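Transketolase (Campylobacter jejuni, PDB 3L84) belongs to the thiamine diphosphate-dependent transketolase family and forms a dimer of subunits built from three alpha/beta domains. Local coordinates at residues 134-142 / 307-317; 462-473 / 485-496. One frame throughout, in Å; residues are numbered along the deposited sequence. Where two conformers were deposited one is given.

Contact 1: 134-142 / 307-317; sequences QNLLGSDLI and KLEKSAKKELL. With ACT (acetate ion), chain D.
Leu137 and Leu141 both carry CG beside the backbone N and anti to the carbonyl carbon (chi1 -59° for Leu137), which sends Leu137 to the start of helix 314-321 and Leu141 to the end of helix 293-310 and the turn after it. The contact thus packs the C-terminal end of helix 118-137, and the loop after it, against the corner where helix 293-310 gives way to helix 314-321 in the thiamine diphosphate-binding region. Leu141 CD1 meets Leu308 CD1 at 3.9 Å, while CD2 lies against the backbone of Lys307 and Leu308. Leu137 CD2 reaches Leu316 CD2, 4.0 Å away. These two buried leucines fill the corner; Leu136 and Leu316 at its margin are partly exposed. Gly138, with positive phi, ends helix 118-137. Ser311 makes an ST turn, its OG accepting from Lys313 N at 2.8 Å. An acetate ion, probably from the crystallisation liquor, accepts Glu315 N at O (3.0 Å, 168°) and Lys314 N at OXT. At the solvent-facing margin lysines carry their ammonium groups to backbone oxygens. Lys313 bends at chi2 (-60°), lays CG against Leu137 O and makes a weak hydrogen bond from NZ to Leu136 O. Lys307 NZ donates to Asp140 O over 3.0 Å, in the carbonyl plane and on a lone pair.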
loop_
_atom_site.group_PDB
_atom_site.type_symbol
_atom_site.label_atom_id
_atom_site.label_comp_id
_atom_site.label_asym_id
_atom_site.label_seq_id
_atom_site.Cartn_x
_atom_site.Cartn_y
_atom_site.Cartn_z
ATOM N N GLN A 134 -17.923 23.980 7.875
ATOM C CA GLN A 134 -17.962 25.389 8.305
ATOM C C GLN A 134 -18.222 26.291 7.077
ATOM O O GLN A 134 -18.985 27.259 7.141
ATOM C CB GLN A 134 -16.628 25.773 8.977
ATOM C CG GLN A 134 -16.615 27.084 9.741
ATOM C CD GLN A 134 -15.224 27.468 10.206
ATOM O OE1 GLN A 134 -14.405 26.611 10.543
ATOM N NE2 GLN A 134 -14.952 28.757 10.238
ATOM N N ASN A 135 -17.582 25.971 5.960
ATOM C CA ASN A 135 -17.846 26.699 4.706
ATOM C C ASN A 135 -19.315 26.615 4.302
ATOM O O ASN A 135 -19.903 27.603 3.860
ATOM C CB ASN A 135 -16.967 26.155 3.569
ATOM C CG ASN A 135 -17.301 26.771 2.223
ATOM O OD1 ASN A 135 -16.972 27.941 1.985
ATOM N ND2 ASN A 135 -17.971 26.022 1.385
ATOM N N LEU A 136 -19.918 25.435 4.420
ATOM C CA LEU A 136 -21.294 25.243 4.008
ATOM C C LEU A 136 -22.319 25.781 5.002
ATOM O O LEU A 136 -23.323 26.376 4.594
ATOM C CB LEU A 136 -21.537 23.746 3.811
ATOM C CG LEU A 136 -20.839 23.098 2.620
ATOM C CD1 LEU A 136 -21.128 21.601 2.642
ATOM C CD2 LEU A 136 -21.285 23.713 1.289
ATOM N N LEU A 137 -22.080 25.564 6.295
ATOM C CA LEU A 137 -23.077 25.824 7.343
ATOM C C LEU A 137 -22.804 27.052 8.209
ATOM O O LEU A 137 -23.689 27.486 8.957
ATOM C CB LEU A 137 -23.182 24.605 8.271
ATOM C CG LEU A 137 -23.581 23.325 7.567
ATOM C CD1 LEU A 137 -23.482 22.123 8.505
ATOM C CD2 LEU A 137 -24.988 23.425 6.949
ATOM N N GLY A 138 -21.605 27.610 8.110
ATOM C CA GLY A 138 -21.192 28.766 8.879
ATOM C C GLY A 138 -20.435 28.452 10.137
ATOM O O GLY A 138 -20.640 27.410 10.767
ATOM N N SER A 139 -19.586 29.390 10.563
ATOM C CA SER A 139 -18.851 29.245 11.830
ATOM C C SER A 139 -19.725 29.301 13.072
ATOM O O SER A 139 -19.292 28.830 14.126
ATOM C CB SER A 139 -17.730 30.278 11.933
ATOM O OG SER A 139 -18.246 31.574 11.877
ATOM N N ASP A 140 -20.954 29.813 12.949
ATOM C CA ASP A 140 -21.923 29.760 14.046
ATOM C C ASP A 140 -22.321 28.314 14.351
ATOM O O ASP A 140 -22.669 27.971 15.481
ATOM C CB ASP A 140 -23.205 30.541 13.711
ATOM C CG ASP A 140 -23.010 32.047 13.699
ATOM O OD1 ASP A 140 -22.070 32.551 14.357
ATOM O OD2 ASP A 140 -23.834 32.726 13.041
ATOM N N LEU A 141 -22.297 27.454 13.337
ATOM C CA LEU A 141 -22.771 26.081 13.486
ATOM C C LEU A 141 -21.646 25.039 13.562
ATOM O O LEU A 141 -21.840 23.936 14.084
ATOM C CB LEU A 141 -23.702 25.708 12.337
ATOM C CG LEU A 141 -25.035 26.443 12.299
ATOM C CD1 LEU A 141 -25.924 25.914 11.162
ATOM C CD2 LEU A 141 -25.747 26.387 13.663
ATOM N N ILE A 142 -20.480 25.322 12.985
ATOM C CA ILE A 142 -19.377 24.364 12.999
ATOM C C ILE A 142 -18.147 25.024 13.573
ATOM O O ILE A 142 -17.610 25.968 12.995
ATOM C CB ILE A 142 -19.069 23.793 11.614
ATOM C CG1 ILE A 142 -20.299 23.071 11.049
ATOM C CG2 ILE A 142 -17.856 22.843 11.680
ATOM C CD1 ILE A 142 -20.671 21.737 11.708
ATOM N N LYS A 307 -28.957 27.405 17.997
ATOM C CA LYS A 307 -28.266 28.124 16.909
ATOM C C LYS A 307 -28.715 27.640 15.561
ATOM O O LYS A 307 -28.905 28.451 14.650
ATOM C CB LYS A 307 -26.743 27.974 17.035
ATOM C CG LYS A 307 -26.162 28.675 18.288
ATOM C CD LYS A 307 -24.634 28.618 18.302
ATOM C CE LYS A 307 -24.008 29.913 17.846
ATOM N NZ LYS A 307 -22.489 29.856 17.752
ATOM N N LEU A 308 -28.898 26.326 15.414
ATOM C CA LEU A 308 -29.380 25.799 14.135
ATOM C C LEU A 308 -30.747 26.347 13.790
ATOM O O LEU A 308 -31.002 26.761 12.672
ATOM C CB LEU A 308 -29.431 24.271 14.191
ATOM C CG LEU A 308 -30.037 23.530 12.994
ATOM C CD1 LEU A 308 -29.220 23.826 11.726
ATOM C CD2 LEU A 308 -30.123 22.034 13.292
ATOM N N GLU A 309 -31.632 26.429 14.784
ATOM C CA GLU A 309 -32.977 26.909 14.547
ATOM C C GLU A 309 -32.984 28.367 14.091
ATOM O O GLU A 309 -33.811 28.727 13.236
ATOM C CB GLU A 309 -33.804 26.683 15.806
ATOM C CG GLU A 309 -35.224 27.227 15.788
ATOM C CD GLU A 309 -36.101 26.708 14.655
ATOM O OE1 GLU A 309 -35.826 25.639 14.063
ATOM O OE2 GLU A 309 -37.111 27.391 14.376
ATOM N N LYS A 310 -32.065 29.183 14.634
ATOM C CA LYS A 310 -31.917 30.593 14.208
ATOM C C LYS A 310 -31.216 30.784 12.869
ATOM O O LYS A 310 -31.274 31.873 12.288
ATOM C CB LYS A 310 -31.130 31.390 15.268
ATOM C CG LYS A 310 -31.953 31.854 16.438
ATOM C CD LYS A 310 -31.116 32.565 17.532
ATOM C CE LYS A 310 -30.093 33.592 17.001
ATOM N NZ LYS A 310 -29.565 34.525 18.084
ATOM N N SER A 311 -30.538 29.749 12.374
ATOM C CA SER A 311 -29.691 29.827 11.175
ATOM C C SER A 311 -30.552 29.934 9.935
ATOM O O SER A 311 -31.788 29.689 10.001
ATOM C CB SER A 311 -28.772 28.578 11.078
ATOM O OG SER A 311 -27.993 28.475 9.871
ATOM N N ALA A 312 -29.912 30.302 8.834
ATOM C CA ALA A 312 -30.496 30.253 7.504
ATOM C C ALA A 312 -30.075 28.966 6.782
ATOM O O ALA A 312 -30.282 28.816 5.586
ATOM C CB ALA A 312 -30.065 31.465 6.701
ATOM N N LYS A 313 -29.497 28.037 7.533
ATOM C CA LYS A 313 -28.919 26.814 6.969
ATOM C C LYS A 313 -29.742 25.562 7.217
ATOM O O LYS A 313 -29.273 24.445 6.878
ATOM C CB LYS A 313 -27.535 26.559 7.576
ATOM C CG LYS A 313 -26.570 27.690 7.409
ATOM C CD LYS A 313 -26.311 28.006 5.990
ATOM C CE LYS A 313 -25.248 29.080 5.817
ATOM N NZ LYS A 313 -24.992 29.323 4.371
ATOM N N LYS A 314 -30.928 25.683 7.791
ATOM C CA LYS A 314 -31.725 24.507 8.182
ATOM C C LYS A 314 -32.068 23.584 7.028
ATOM O O LYS A 314 -31.945 22.358 7.150
ATOM C CB LYS A 314 -33.035 24.901 8.893
ATOM C CG LYS A 314 -32.865 25.463 10.257
ATOM C CD LYS A 314 -34.227 25.789 10.899
ATOM C CE LYS A 314 -34.961 26.958 10.248
ATOM N NZ LYS A 314 -34.299 28.266 10.530
ATOM N N GLU A 315 -32.553 24.155 5.933
ATOM C CA GLU A 315 -32.955 23.349 4.785
ATOM C C GLU A 315 -31.728 22.709 4.145
ATOM O O GLU A 315 -31.782 21.562 3.735
ATOM C CB GLU A 315 -33.743 24.174 3.750
ATOM C CG GLU A 315 -35.154 24.610 4.215
ATOM C CD GLU A 315 -36.057 25.134 3.085
ATOM O OE1 GLU A 315 -35.814 24.842 1.878
ATOM O OE2 GLU A 315 -37.050 25.806 3.425
ATOM N N LEU A 316 -30.627 23.450 4.072
ATOM C CA LEU A 316 -29.398 22.874 3.528
ATOM C C LEU A 316 -28.953 21.665 4.360
ATOM O O LEU A 316 -28.647 20.629 3.803
ATOM C CB LEU A 316 -28.290 23.926 3.504
ATOM C CG LEU A 316 -26.888 23.413 3.168
ATOM C CD1 LEU A 316 -26.864 22.681 1.828
ATOM C CD2 LEU A 316 -25.867 24.528 3.205
ATOM N N LEU A 317 -28.924 21.802 5.680
ATOM C CA LEU A 317 -28.492 20.704 6.517
ATOM C C LEU A 317 -29.418 19.506 6.292
ATOM O O LEU A 317 -28.941 18.395 6.169
ATOM C CB LEU A 317 -28.390 21.115 7.983
ATOM C CG LEU A 317 -27.995 19.978 8.928
ATOM C CD1 LEU A 317 -26.682 19.349 8.518
ATOM C CD2 LEU A 317 -27.932 20.481 10.385
HETATM C C ACT D . -33.827 27.632 6.658
HETATM O O ACT D . -33.229 27.073 5.677
HETATM O OXT ACT D . -33.074 28.069 7.578
HETATM C CH3 ACT D . -35.330 27.664 6.789
HETATM O O HOH W 1 -23.715 27.312 2.045
#

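Contact 2: 462-473 / 485-496; sequences FRAMPNFLTFRP and IALNADIPSAFV
Phe471 and Leu469 fill the tightly packed side of this contact, where strands 469-471 and 493-496 run parallel, 18° apart. Four backbone bonds join the segments, Val496 N to Phe471 O being 2.8 Å. With CG beside its backbone N (chi1 -67°), Phe471 turns its ring edge to Ser493 OG, 3.5 Å from CE2, and to Ile485 CG2, 3.9 Å from CZ. Phe495 lies near parallel but slid aside, centroids 5.6 Å apart, with Phe471 CD2 over one face of the Phe495 ring. Leu469 CG meets Ile491 CD1 at 3.8 Å, and its CD1 meets Ala489 CB. On the sheet face that carries Thr470 and Ala494, Phe468 CE2 packs on the Ala494 methyl; its ring is sandwiched between Phe462 CD2 and Pro492 CG, the latter a CH-pi contact 4.0 Å from the centroid. The end at Asn467 and Ile491 is more open to solvent, yet Asn467 O is buried without a hydrogen-bond partner in the model, while ND2 bonds Ala429 O. At the other end a water bridges Pro473 O and Val496 O, and extended Arg472 passes Val496 CG1 to reach Asp442, Glu536 and Ser533. Neighbouring parallel strands joined through helix 476-488 make a classic beta-alpha-beta crossover of the pyrimidine-binding region.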
loop_
_atom_site.group_PDB
_atom_site.type_symbol
_atom_site.label_atom_id
_atom_site.label_comp_id
_atom_site.label_asym_id
_atom_site.label_seq_id
_atom_site.Cartn_x
_atom_site.Cartn_y
_atom_site.Cartn_z
ATOM N N PHE A 462 -9.306 -6.318 -5.375
ATOM C CA PHE A 462 -10.540 -5.653 -5.009
ATOM C C PHE A 462 -11.731 -6.604 -4.972
ATOM O O PHE A 462 -12.586 -6.468 -4.094
ATOM C CB PHE A 462 -10.770 -4.389 -5.861
ATOM C CG PHE A 462 -10.075 -3.229 -5.297
ATOM C CD1 PHE A 462 -8.740 -3.054 -5.450
ATOM C CD2 PHE A 462 -10.815 -2.301 -4.563
ATOM C CE1 PHE A 462 -8.083 -1.954 -4.780
ATOM C CE2 PHE A 462 -10.200 -1.235 -3.968
ATOM C CZ PHE A 462 -8.851 -1.092 -4.033
ATOM N N ARG A 463 -11.783 -7.584 -5.852
ATOM C CA ARG A 463 -12.839 -8.571 -5.791
ATOM C C ARG A 463 -12.709 -9.432 -4.563
ATOM O O ARG A 463 -13.741 -9.753 -3.940
ATOM C CB ARG A 463 -12.856 -9.425 -7.040
ATOM C CG ARG A 463 -13.308 -8.641 -8.255
ATOM C CD ARG A 463 -13.161 -9.471 -9.494
ATOM N NE ARG A 463 -13.728 -8.803 -10.666
ATOM C CZ ARG A 463 -13.475 -9.166 -11.902
ATOM N NH1 ARG A 463 -12.570 -10.098 -12.156
ATOM N NH2 ARG A 463 -14.063 -8.502 -12.904
ATOM N N ALA A 464 -11.500 -9.771 -4.121
ATOM C CA ALA A 464 -11.314 -10.617 -2.952
ATOM C C ALA A 464 -11.603 -9.880 -1.648
ATOM O O ALA A 464 -11.953 -10.512 -0.652
ATOM C CB ALA A 464 -9.905 -11.167 -2.909
HETATM N N MSE A 465 -11.401 -8.569 -1.588
HETATM C CA MSE A 465 -11.681 -7.787 -0.401
HETATM C C MSE A 465 -13.180 -7.801 -0.082
HETATM O O MSE A 465 -14.007 -7.372 -0.905
HETATM C CB MSE A 465 -11.198 -6.356 -0.607
HETATM C CG MSE A 465 -11.472 -5.463 0.614
HETATM SE SE MSE A 465 -10.666 -3.694 0.535
HETATM C CE MSE A 465 -10.737 -3.324 -1.392
ATOM N N PRO A 466 -13.548 -8.238 1.120
ATOM C CA PRO A 466 -14.960 -8.176 1.484
ATOM C C PRO A 466 -15.543 -6.774 1.502
ATOM O O PRO A 466 -14.811 -5.792 1.669
ATOM C CB PRO A 466 -14.978 -8.806 2.891
ATOM C CG PRO A 466 -13.780 -9.698 2.907
ATOM C CD PRO A 466 -12.750 -8.943 2.138
ATOM N N ASN A 467 -16.873 -6.698 1.442
ATOM C CA ASN A 467 -17.606 -5.447 1.615
ATOM C C ASN A 467 -17.190 -4.349 0.627
ATOM O O ASN A 467 -17.107 -3.194 0.989
ATOM C CB ASN A 467 -17.490 -4.879 3.048
ATOM C CG ASN A 467 -18.145 -5.712 4.090
ATOM O OD1 ASN A 467 -18.954 -6.612 3.780
ATOM N ND2 ASN A 467 -17.883 -5.385 5.345
ATOM N N PHE A 468 -16.938 -4.743 -0.604
ATOM C CA PHE A 468 -16.633 -3.846 -1.707
ATOM C C PHE A 468 -17.361 -4.324 -2.910
ATOM O O PHE A 468 -17.439 -5.567 -3.179
ATOM C CB PHE A 468 -15.144 -3.842 -2.079
ATOM C CG PHE A 468 -14.474 -2.511 -1.933
ATOM C CD1 PHE A 468 -13.863 -2.208 -0.768
ATOM C CD2 PHE A 468 -14.562 -1.530 -2.913
ATOM C CE1 PHE A 468 -13.285 -1.054 -0.578
ATOM C CE2 PHE A 468 -13.913 -0.304 -2.700
ATOM C CZ PHE A 468 -13.320 -0.069 -1.535
ATOM N N LEU A 469 -17.883 -3.399 -3.680
ATOM C CA LEU A 469 -18.321 -3.696 -5.042
ATOM C C LEU A 469 -17.262 -3.195 -6.014
ATOM O O LEU A 469 -16.799 -2.075 -5.859
ATOM C CB LEU A 469 -19.645 -3.019 -5.336
ATOM C CG LEU A 469 -20.801 -3.453 -4.449
ATOM C CD1 LEU A 469 -22.073 -2.690 -4.829
ATOM C CD2 LEU A 469 -21.049 -4.972 -4.535
ATOM N N THR A 470 -16.889 -3.988 -6.998
ATOM C CA THR A 470 -15.855 -3.576 -7.932
ATOM C C THR A 470 -16.531 -3.521 -9.302
ATOM O O THR A 470 -16.731 -4.559 -9.951
ATOM C CB THR A 470 -14.663 -4.525 -7.945
ATOM O OG1 THR A 470 -14.190 -4.662 -6.583
ATOM C CG2 THR A 470 -13.503 -4.009 -8.804
ATOM N N PHE A 471 -16.867 -2.331 -9.768
ATOM C CA PHE A 471 -17.534 -2.154 -11.058
ATOM C C PHE A 471 -16.528 -1.917 -12.156
ATOM O O PHE A 471 -15.640 -1.073 -12.008
ATOM C CB PHE A 471 -18.486 -0.981 -11.022
ATOM C CG PHE A 471 -19.663 -1.175 -10.132
ATOM C CD1 PHE A 471 -20.711 -1.977 -10.524
ATOM C CD2 PHE A 471 -19.715 -0.575 -8.889
ATOM C CE1 PHE A 471 -21.831 -2.125 -9.715
ATOM C CE2 PHE A 471 -20.841 -0.744 -8.093
ATOM C CZ PHE A 471 -21.865 -1.518 -8.528
ATOM N N ARG A 472 -16.639 -2.635 -13.266
ATOM C CA ARG A 472 -15.763 -2.438 -14.432
ATOM C C ARG A 472 -16.678 -2.283 -15.660
ATOM O O ARG A 472 -16.891 -3.229 -16.424
ATOM C CB ARG A 472 -14.760 -3.551 -14.564
ATOM C CG ARG A 472 -13.756 -3.369 -15.636
ATOM C CD ARG A 472 -12.579 -4.366 -15.555
ATOM N NE ARG A 472 -11.567 -4.109 -16.596
ATOM C CZ ARG A 472 -11.349 -4.825 -17.683
ATOM N NH1 ARG A 472 -11.968 -5.958 -17.927
ATOM N NH2 ARG A 472 -10.413 -4.401 -18.509
ATOM N N PRO A 473 -17.239 -1.083 -15.859
ATOM C CA PRO A 473 -18.274 -0.913 -16.877
ATOM C C PRO A 473 -17.704 -0.997 -18.281
ATOM O O PRO A 473 -16.585 -0.545 -18.541
ATOM C CB PRO A 473 -18.827 0.484 -16.593
ATOM C CG PRO A 473 -17.727 1.180 -15.903
ATOM C CD PRO A 473 -17.070 0.136 -15.034
ATOM N N ILE A 485 -26.512 1.829 -8.447
ATOM C CA ILE A 485 -26.339 0.791 -7.432
ATOM C C ILE A 485 -25.433 1.249 -6.301
ATOM O O ILE A 485 -25.772 1.069 -5.114
ATOM C CB ILE A 485 -25.782 -0.494 -8.064
ATOM C CG1 ILE A 485 -26.744 -1.057 -9.111
ATOM C CG2 ILE A 485 -25.466 -1.543 -6.978
ATOM C CD1 ILE A 485 -26.066 -1.918 -10.198
ATOM N N ALA A 486 -24.299 1.836 -6.631
ATOM C CA ALA A 486 -23.343 2.234 -5.605
ATOM C C ALA A 486 -23.936 3.223 -4.603
ATOM O O ALA A 486 -23.681 3.112 -3.392
ATOM C CB ALA A 486 -22.119 2.849 -6.233
ATOM N N LEU A 487 -24.737 4.182 -5.067
ATOM C CA LEU A 487 -25.332 5.146 -4.136
ATOM C C LEU A 487 -26.330 4.520 -3.207
ATOM O O LEU A 487 -26.476 5.017 -2.106
ATOM C CB LEU A 487 -25.955 6.322 -4.892
ATOM C CG LEU A 487 -24.928 7.190 -5.572
ATOM C CD1 LEU A 487 -25.635 8.111 -6.555
ATOM C CD2 LEU A 487 -24.071 8.043 -4.677
ATOM N N ASN A 488 -27.024 3.462 -3.621
ATOM C CA ASN A 488 -28.023 2.769 -2.818
ATOM C C ASN A 488 -27.438 1.651 -1.969
ATOM O O ASN A 488 -28.082 1.136 -1.053
ATOM C CB ASN A 488 -29.160 2.186 -3.676
ATOM C CG ASN A 488 -30.197 3.225 -4.130
ATOM O OD1 ASN A 488 -30.941 2.967 -5.068
ATOM N ND2 ASN A 488 -30.290 4.329 -3.436
ATOM N N ALA A 489 -26.196 1.257 -2.245
ATOM C CA ALA A 489 -25.563 0.128 -1.578
ATOM C C ALA A 489 -25.170 0.454 -0.159
ATOM O O ALA A 489 -25.127 1.622 0.247
ATOM C CB ALA A 489 -24.305 -0.321 -2.340
ATOM N N ASP A 490 -24.930 -0.582 0.629
ATOM C CA ASP A 490 -24.549 -0.419 2.025
ATOM C C ASP A 490 -23.053 -0.568 2.252
ATOM O O ASP A 490 -22.631 -0.667 3.415
ATOM C CB ASP A 490 -25.366 -1.358 2.939
ATOM C CG ASP A 490 -25.052 -2.797 2.757
ATOM O OD1 ASP A 490 -24.339 -3.200 1.820
ATOM O OD2 ASP A 490 -25.565 -3.596 3.623
ATOM N N ILE A 491 -22.268 -0.603 1.185
ATOM C CA ILE A 491 -20.823 -0.844 1.244
ATOM C C ILE A 491 -20.170 0.070 0.224
ATOM O O ILE A 491 -20.849 0.550 -0.705
ATOM C CB ILE A 491 -20.504 -2.329 0.934
ATOM C CG1 ILE A 491 -21.184 -2.842 -0.352
ATOM C CG2 ILE A 491 -20.830 -3.245 2.144
ATOM C CD1 ILE A 491 -20.748 -4.252 -0.757
ATOM N N PRO A 492 -18.865 0.331 0.340
ATOM C CA PRO A 492 -18.168 1.123 -0.655
ATOM C C PRO A 492 -18.015 0.440 -1.988
ATOM O O PRO A 492 -18.176 -0.767 -2.134
ATOM C CB PRO A 492 -16.806 1.340 -0.040
ATOM C CG PRO A 492 -16.625 0.188 0.883
ATOM C CD PRO A 492 -17.978 -0.101 1.431
ATOM N N SER A 493 -17.759 1.260 -3.012
ATOM C CA SER A 493 -17.590 0.773 -4.383
ATOM C C SER A 493 -16.351 1.360 -5.032
ATOM O O SER A 493 -15.956 2.511 -4.749
ATOM C CB SER A 493 -18.779 1.180 -5.264
ATOM O OG SER A 493 -20.024 0.548 -4.916
ATOM N N ALA A 494 -15.733 0.572 -5.919
ATOM C CA ALA A 494 -14.705 1.013 -6.798
ATOM C C ALA A 494 -15.225 1.005 -8.234
ATOM O O ALA A 494 -16.019 0.133 -8.608
ATOM C CB ALA A 494 -13.475 0.112 -6.714
ATOM N N PHE A 495 -14.764 1.959 -9.030
ATOM C CA PHE A 495 -15.052 2.084 -10.447
ATOM C C PHE A 495 -13.736 1.926 -11.196
ATOM O O PHE A 495 -12.811 2.726 -11.036
ATOM C CB PHE A 495 -15.703 3.438 -10.718
ATOM C CG PHE A 495 -17.043 3.580 -10.069
ATOM C CD1 PHE A 495 -18.211 3.255 -10.745
ATOM C CD2 PHE A 495 -17.140 3.955 -8.777
ATOM C CE1 PHE A 495 -19.453 3.400 -10.105
ATOM C CE2 PHE A 495 -18.357 4.072 -8.157
ATOM C CZ PHE A 495 -19.503 3.787 -8.820
ATOM N N VAL A 496 -13.669 0.882 -12.019
ATOM C CA VAL A 496 -12.467 0.504 -12.755
ATOM C C VAL A 496 -12.701 0.877 -14.225
ATOM O O VAL A 496 -13.594 0.314 -14.879
ATOM C CB VAL A 496 -12.177 -0.970 -12.554
ATOM C CG1 VAL A 496 -10.995 -1.469 -13.447
ATOM C CG2 VAL A 496 -11.923 -1.321 -11.086
HETATM O O HOH W 2 -14.244 0.304 -17.599
#

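In the fold
Contact 2 belongs to the core: it joins an edge strand within the chain, 469-471, to 493-496 in the parallel sheet of the pyrimidine-binding region, and most of its touching residues are buried. Contact 1 is peripheral (contact centre to chain centre, about 27 Å against about 13 Å) and joins helix ends rather than strands. The two share no element, and their nearest atoms are about 16 Å apart. Their chemistry follows their place. Contact 2 combines regular backbone bonding with aromatic packing, whereas contact 1 relies on leucines edged by lysines that donate to carbonyl oxygens. The second subunit also touches segment 462-473, where His588 of that subunit bonds Ala464 O; it does not touch contact 1.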